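Local structure of xylose isomerase-like TIM barrel (Anabaena variabilis ATCC 29413, 2QW5) at residues 14-19 with 49-54; 246-251 with 278-283. The protein probably acts as a zinc-dependent sugar or sugar phosphate isomerase or epimerase, binding D-xylose and a zinc ion in its TIM barrel. All coordinates share one frame; numbering follows the deposited sequence.

Contact 1: residues 14-19 with 49-54; sequences SFFMFT and EFPIAP
Phe15 N donates to Glu49 O at 2.9 Å. On the side of the sheet facing helix 27-42 the edge of the Phe50 ring comes against one face of Phe15 in a T-shaped pair, centroids 5.3 Å apart and planes at 68°; CD2 of Phe18 lies over the centre of the other face. Pro51 touches both neighbouring phenylalanines: its CD rests 4.0 Å from Phe15 CB, and its CB slides past the Phe16 ring, 3.5 Å from Phe16 CE1. Ser14, the last residue of strand 11-14, pairs in parallel with Glu49 of strand 47-51; these are the first two strands of the TIM barrel. With OG anti to the backbone N (chi1 177°), Ser14 accepts from Phe16 N at 3.0 Å, an ST turn that opens the 3-10 turn 15-17. The same OG lies 2.6 Å from a water oxygen, and that water donates to Glu49 OE1 and sits over one face of the Phe16 ring, toward its rim. Without that hydroxyl, as with an alanine here, Phe16 N would probably lose its acceptor and the water one of its two anchors. Glu49 OE2 is fixed by Tyr245 and Gln247, while Phe15 packs outward on Val33 and His36 of helix 27-42.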
loop_
_atom_site.group_PDB
_atom_site.type_symbol
_atom_site.label_atom_id
_atom_site.label_comp_id
_atom_site.label_asym_id
_atom_site.label_seq_id
_atom_site.Cartn_x
_atom_site.Cartn_y
_atom_site.Cartn_z
ATOM N N SER A 14 -10.288 24.631 -16.765
ATOM C CA SER A 14 -10.582 23.226 -16.556
ATOM C C SER A 14 -11.688 22.974 -15.514
ATOM O O SER A 14 -11.684 23.572 -14.455
ATOM C CB SER A 14 -9.352 22.503 -16.029
ATOM O OG SER A 14 -9.663 21.153 -15.774
ATOM N N PHE A 15 -12.558 21.997 -15.809
ATOM C CA PHE A 15 -13.566 21.511 -14.839
ATOM C C PHE A 15 -12.953 20.727 -13.666
ATOM O O PHE A 15 -13.694 20.343 -12.785
ATOM C CB PHE A 15 -14.758 20.769 -15.500
ATOM C CG PHE A 15 -16.003 21.598 -15.542
ATOM C CD1 PHE A 15 -15.989 22.847 -16.173
ATOM C CD2 PHE A 15 -17.179 21.158 -14.916
ATOM C CE1 PHE A 15 -17.124 23.652 -16.196
ATOM C CE2 PHE A 15 -18.338 21.972 -14.916
ATOM C CZ PHE A 15 -18.309 23.208 -15.582
ATOM N N PHE A 16 -11.621 20.488 -13.656
ATOM C CA PHE A 16 -10.936 19.963 -12.433
ATOM C C PHE A 16 -11.045 20.874 -11.181
ATOM O O PHE A 16 -10.626 20.476 -10.088
ATOM C CB PHE A 16 -9.473 19.658 -12.720
ATOM C CG PHE A 16 -9.253 18.510 -13.670
ATOM C CD1 PHE A 16 -10.112 17.402 -13.715
ATOM C CD2 PHE A 16 -8.119 18.485 -14.464
ATOM C CE1 PHE A 16 -9.842 16.312 -14.511
ATOM C CE2 PHE A 16 -7.878 17.393 -15.295
ATOM C CZ PHE A 16 -8.730 16.301 -15.300
HETATM N N MSE A 17 -11.534 22.113 -11.352
HETATM C CA MSE A 17 -11.888 22.986 -10.244
HETATM C C MSE A 17 -13.073 22.347 -9.481
HETATM O O MSE A 17 -13.254 22.626 -8.294
HETATM C CB MSE A 17 -12.304 24.361 -10.748
HETATM C CG MSE A 17 -12.699 25.409 -9.652
HETATM SE SE MSE A 17 -11.216 25.744 -8.489
HETATM C CE MSE A 17 -10.429 27.138 -9.476
ATOM N N PHE A 18 -13.883 21.523 -10.170
ATOM C CA PHE A 18 -15.102 20.929 -9.608
ATOM C C PHE A 18 -15.210 19.413 -9.588
ATOM O O PHE A 18 -15.802 18.850 -8.656
ATOM C CB PHE A 18 -16.326 21.429 -10.422
ATOM C CG PHE A 18 -16.327 22.896 -10.683
ATOM C CD1 PHE A 18 -16.547 23.794 -9.660
ATOM C CD2 PHE A 18 -16.125 23.395 -11.959
ATOM C CE1 PHE A 18 -16.538 25.177 -9.899
ATOM C CE2 PHE A 18 -16.109 24.767 -12.205
ATOM C CZ PHE A 18 -16.334 25.665 -11.171
ATOM N N THR A 19 -14.675 18.737 -10.614
ATOM C CA THR A 19 -14.971 17.329 -10.802
ATOM C C THR A 19 -14.069 16.625 -11.785
ATOM O O THR A 19 -13.333 17.277 -12.495
ATOM C CB THR A 19 -16.421 17.213 -11.342
ATOM O OG1 THR A 19 -16.878 15.865 -11.274
ATOM C CG2 THR A 19 -16.544 17.759 -12.784
ATOM N N GLU A 49 -12.510 22.925 -20.212
ATOM C CA GLU A 49 -11.949 21.601 -20.456
ATOM C C GLU A 49 -12.803 20.663 -19.648
ATOM O O GLU A 49 -12.916 20.817 -18.439
ATOM C CB GLU A 49 -10.503 21.366 -19.989
ATOM C CG GLU A 49 -9.496 22.414 -20.246
ATOM C CD GLU A 49 -8.064 21.862 -20.020
ATOM O OE1 GLU A 49 -7.852 20.858 -19.265
ATOM O OE2 GLU A 49 -7.163 22.444 -20.612
ATOM N N PHE A 50 -13.369 19.691 -20.321
ATOM C CA PHE A 50 -14.191 18.636 -19.730
ATOM C C PHE A 50 -13.390 17.355 -19.656
ATOM O O PHE A 50 -12.981 16.846 -20.705
ATOM C CB PHE A 50 -15.400 18.390 -20.626
ATOM C CG PHE A 50 -16.552 19.347 -20.421
ATOM C CD1 PHE A 50 -16.448 20.537 -19.684
ATOM C CD2 PHE A 50 -17.751 19.076 -21.096
ATOM C CE1 PHE A 50 -17.566 21.375 -19.527
ATOM C CE2 PHE A 50 -18.841 19.915 -20.971
ATOM C CZ PHE A 50 -18.753 21.063 -20.196
ATOM N N PRO A 51 -13.116 16.857 -18.416
ATOM C CA PRO A 51 -12.554 15.514 -18.336
ATOM C C PRO A 51 -13.608 14.502 -18.762
ATOM O O PRO A 51 -14.774 14.677 -18.441
ATOM C CB PRO A 51 -12.207 15.344 -16.848
ATOM C CG PRO A 51 -13.121 16.301 -16.118
ATOM C CD PRO A 51 -13.251 17.468 -17.071
ATOM N N ILE A 52 -13.212 13.484 -19.537
ATOM C CA ILE A 52 -14.126 12.420 -19.933
ATOM C C ILE A 52 -13.781 11.195 -19.113
ATOM O O ILE A 52 -12.727 10.535 -19.350
ATOM C CB ILE A 52 -14.131 12.123 -21.454
ATOM C CG1 ILE A 52 -14.450 13.417 -22.246
ATOM C CG2 ILE A 52 -15.101 10.946 -21.817
ATOM C CD1 ILE A 52 -15.789 14.129 -21.909
ATOM N N ALA A 53 -14.629 10.916 -18.102
ATOM C CA ALA A 53 -14.418 9.751 -17.206
ATOM C C ALA A 53 -14.495 8.468 -17.998
ATOM O O ALA A 53 -15.347 8.381 -18.886
ATOM C CB ALA A 53 -15.436 9.726 -16.062
ATOM N N PRO A 54 -13.591 7.492 -17.724
ATOM C CA PRO A 54 -13.657 6.215 -18.450
ATOM C C PRO A 54 -14.857 5.371 -18.017
ATOM O O PRO A 54 -15.422 5.595 -16.923
ATOM C CB PRO A 54 -12.318 5.536 -18.124
ATOM C CG PRO A 54 -11.855 6.193 -16.884
ATOM C CD PRO A 54 -12.493 7.506 -16.738
HETATM O O HOH W 1 -9.327 19.246 -17.567
#

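Contact 2: residues 246-251 with 278-283; sequences VQVSPP and IAVEIF. With ZN (zinc ion), chain D; XLS (D-xylose), chain C.
Val248 sets its CG2 4.1 Å from Val280 CG2 on the adjacent strand. Ile278 has two conformers; in the one described its CD1 lies 3.6 Å from Val246 CG1, the two side chains running alongside, and its CG2 meets Val248 CG1 at 3.9 Å, crossing at about a right angle, so that Val248 then nests between Ile278 and Val280. Beneath these bumps the parallel strands are laced by Ala279 N to Val246 O, Val248 N to Ala279 O and Glu281 N to Val248 O. Beyond the strand ends Ser249 OG donates to Glu281 O at 2.6 Å, nearly along the C=O axis.

On the face of Gln247 and Ala279 the small methyl of Ala279 lies beside the long, extended Gln247. Glu281 CG stands anti to the backbone N (chi1 -164°), which carries the carboxylate to the metal: Glu281 OE1 lies 2.1 Å and Gln247 OE1 2.4 Å from the zinc ion, both as ligands, while Gln247 NE2 is hydrogen-bonded to Glu49 OE2. Amide and carboxylate planes are turned 61° apart. Glu183, Asp216 and a water complete the zinc site, and that water donates to xylose O1. Phe283 CZ approaches xylose C1 to 3.5 Å, part of the sugar pocket.

The pair belongs to the beta-alpha-beta unit 243-248, 263-273, 278-280. Val246 and Val248 pack on helix 263-273, Val280 on helix 314-332, and strand 11-14 continues the barrel beyond strand 278-280.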
loop_
_atom_site.group_PDB
_atom_site.type_symbol
_atom_site.label_atom_id
_atom_site.label_comp_id
_atom_site.label_asym_id
_atom_site.label_seq_id
_atom_site.Cartn_x
_atom_site.Cartn_y
_atom_site.Cartn_z
ATOM N N VAL A 246 -2.040 24.668 -24.968
ATOM C CA VAL A 246 -1.188 25.241 -23.907
ATOM C C VAL A 246 -2.044 25.431 -22.655
ATOM O O VAL A 246 -3.161 25.947 -22.764
ATOM C CB VAL A 246 -0.579 26.609 -24.310
ATOM C CG1 VAL A 246 0.138 27.275 -23.126
ATOM C CG2 VAL A 246 0.409 26.462 -25.450
ATOM N N GLN A 247 -1.507 24.985 -21.508
ATOM C CA GLN A 247 -2.132 25.107 -20.205
ATOM C C GLN A 247 -1.250 25.898 -19.226
ATOM O O GLN A 247 -0.020 25.715 -19.181
ATOM C CB GLN A 247 -2.424 23.750 -19.623
ATOM C CG GLN A 247 -3.402 22.950 -20.383
ATOM C CD GLN A 247 -3.659 21.645 -19.695
ATOM O OE1 GLN A 247 -2.729 20.965 -19.284
ATOM N NE2 GLN A 247 -4.931 21.313 -19.507
ATOM N N VAL A 248 -1.873 26.822 -18.486
ATOM C CA VAL A 248 -1.191 27.596 -17.451
ATOM C C VAL A 248 -1.714 27.030 -16.133
ATOM O O VAL A 248 -2.942 26.953 -15.902
ATOM C CB VAL A 248 -1.361 29.134 -17.568
ATOM C CG1 VAL A 248 -0.532 29.626 -18.781
ATOM C CG2 VAL A 248 -2.839 29.540 -17.660
ATOM N N SER A 249 -0.768 26.626 -15.291
ATOM C CA SER A 249 -1.054 25.970 -14.018
ATOM C C SER A 249 0.146 26.165 -13.126
ATOM O O SER A 249 1.285 25.943 -13.587
ATOM C CB SER A 249 -1.231 24.474 -14.242
ATOM O OG SER A 249 -1.747 23.855 -13.091
ATOM N N PRO A 250 -0.070 26.538 -11.848
ATOM C CA PRO A 250 1.063 26.787 -10.976
ATOM C C PRO A 250 1.707 25.455 -10.545
ATOM O O PRO A 250 1.093 24.404 -10.715
ATOM C CB PRO A 250 0.409 27.538 -9.809
ATOM C CG PRO A 250 -0.899 26.968 -9.699
ATOM C CD PRO A 250 -1.332 26.676 -11.109
ATOM N N PRO A 251 2.939 25.476 -10.017
ATOM C CA PRO A 251 3.573 24.198 -9.577
ATOM C C PRO A 251 2.781 23.343 -8.587
ATOM O O PRO A 251 2.797 22.115 -8.701
ATOM C CB PRO A 251 4.872 24.676 -8.927
ATOM C CG PRO A 251 5.218 25.912 -9.739
ATOM C CD PRO A 251 3.876 26.607 -9.870
ATOM N N ILE A 278 -5.588 29.360 -24.427
ATOM C CA ILE A 278 -4.716 29.145 -23.253
ATOM C C ILE A 278 -5.638 28.699 -22.125
ATOM O O ILE A 278 -6.492 29.460 -21.737
ATOM C CB ILE A 278 -3.980 30.449 -22.828
ATOM C CG1 ILE A 278 -3.051 30.964 -23.933
ATOM C CG2 ILE A 278 -3.176 30.222 -21.542
ATOM C CD1 ILE A 278 -1.886 30.056 -24.229
ATOM N N ALA A 279 -5.479 27.458 -21.615
ATOM C CA ALA A 279 -6.366 26.939 -20.556
ATOM C C ALA A 279 -5.787 27.071 -19.143
ATOM O O ALA A 279 -4.663 26.726 -18.916
ATOM C CB ALA A 279 -6.721 25.524 -20.803
ATOM N N VAL A 280 -6.581 27.627 -18.228
ATOM C CA VAL A 280 -6.250 27.690 -16.811
ATOM C C VAL A 280 -6.604 26.301 -16.258
ATOM O O VAL A 280 -7.761 25.914 -16.313
ATOM C CB VAL A 280 -7.109 28.769 -16.078
ATOM C CG1 VAL A 280 -7.020 28.605 -14.542
ATOM C CG2 VAL A 280 -6.693 30.155 -16.539
ATOM N N GLU A 281 -5.609 25.552 -15.771
ATOM C CA GLU A 281 -5.859 24.225 -15.209
ATOM C C GLU A 281 -5.520 24.170 -13.711
ATOM O O GLU A 281 -4.371 24.003 -13.327
ATOM C CB GLU A 281 -5.115 23.155 -15.965
ATOM C CG GLU A 281 -5.690 21.763 -15.620
ATOM C CD GLU A 281 -4.978 20.664 -16.313
ATOM O OE1 GLU A 281 -3.725 20.698 -16.230
ATOM O OE2 GLU A 281 -5.649 19.777 -16.890
ATOM N N ILE A 282 -6.551 24.324 -12.887
ATOM C CA ILE A 282 -6.437 24.322 -11.452
ATOM C C ILE A 282 -7.158 23.043 -10.939
ATOM O O ILE A 282 -8.347 22.804 -11.249
ATOM C CB ILE A 282 -7.073 25.625 -10.851
ATOM C CG1 ILE A 282 -6.247 26.863 -11.299
ATOM C CG2 ILE A 282 -7.148 25.547 -9.302
ATOM C CD1 ILE A 282 -6.827 28.198 -10.819
ATOM N N PHE A 283 -6.426 22.263 -10.147
ATOM C CA PHE A 283 -6.894 21.022 -9.548
ATOM C C PHE A 283 -7.383 21.379 -8.153
ATOM O O PHE A 283 -6.602 21.606 -7.251
ATOM C CB PHE A 283 -5.768 19.988 -9.482
ATOM C CG PHE A 283 -5.440 19.398 -10.807
ATOM C CD1 PHE A 283 -4.727 20.129 -11.737
ATOM C CD2 PHE A 283 -5.866 18.128 -11.146
ATOM C CE1 PHE A 283 -4.406 19.588 -12.994
ATOM C CE2 PHE A 283 -5.518 17.574 -12.415
ATOM C CZ PHE A 283 -4.805 18.335 -13.315
HETATM ZN ZN ZN D . -2.416 19.529 -17.397
HETATM C C1 XLS C . -3.194 15.569 -14.698
HETATM C C2 XLS C . -3.776 14.671 -15.783
HETATM C C3 XLS C . -4.820 13.624 -15.257
HETATM C C4 XLS C . -5.985 13.375 -16.193
HETATM O O1 XLS C . -1.847 16.053 -14.650
HETATM O O2 XLS C . -4.254 15.431 -16.893
HETATM O O3 XLS C . -5.433 13.841 -13.985
HETATM O O4 XLS C . -5.476 13.104 -17.468
HETATM O O HOH W 2 -2.322 18.250 -15.825
#

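Both contacts are buried and join neighbouring parallel strands of one barrel; contact 1 pairs the first two, contact 2 the last two. They meet where the barrel closes: Ser14 N probably bonds to Val280 O at 2.9 Å. Inside, Glu49 OE2 lies 2.7 Å from Gln247 NE2, so a residue of contact 1 probably helps orient a zinc ligand of contact 2 from the second shell. Phe16 stacks on Phe283, linking the aromatic loop of 14-19 to the sugar pocket. Contact 1 relies on rings and proline, one backbone bond and a water bridge to Glu49; contact 2 has a longer backbone ladder, an aliphatic outer face and metal-binding chemistry inside.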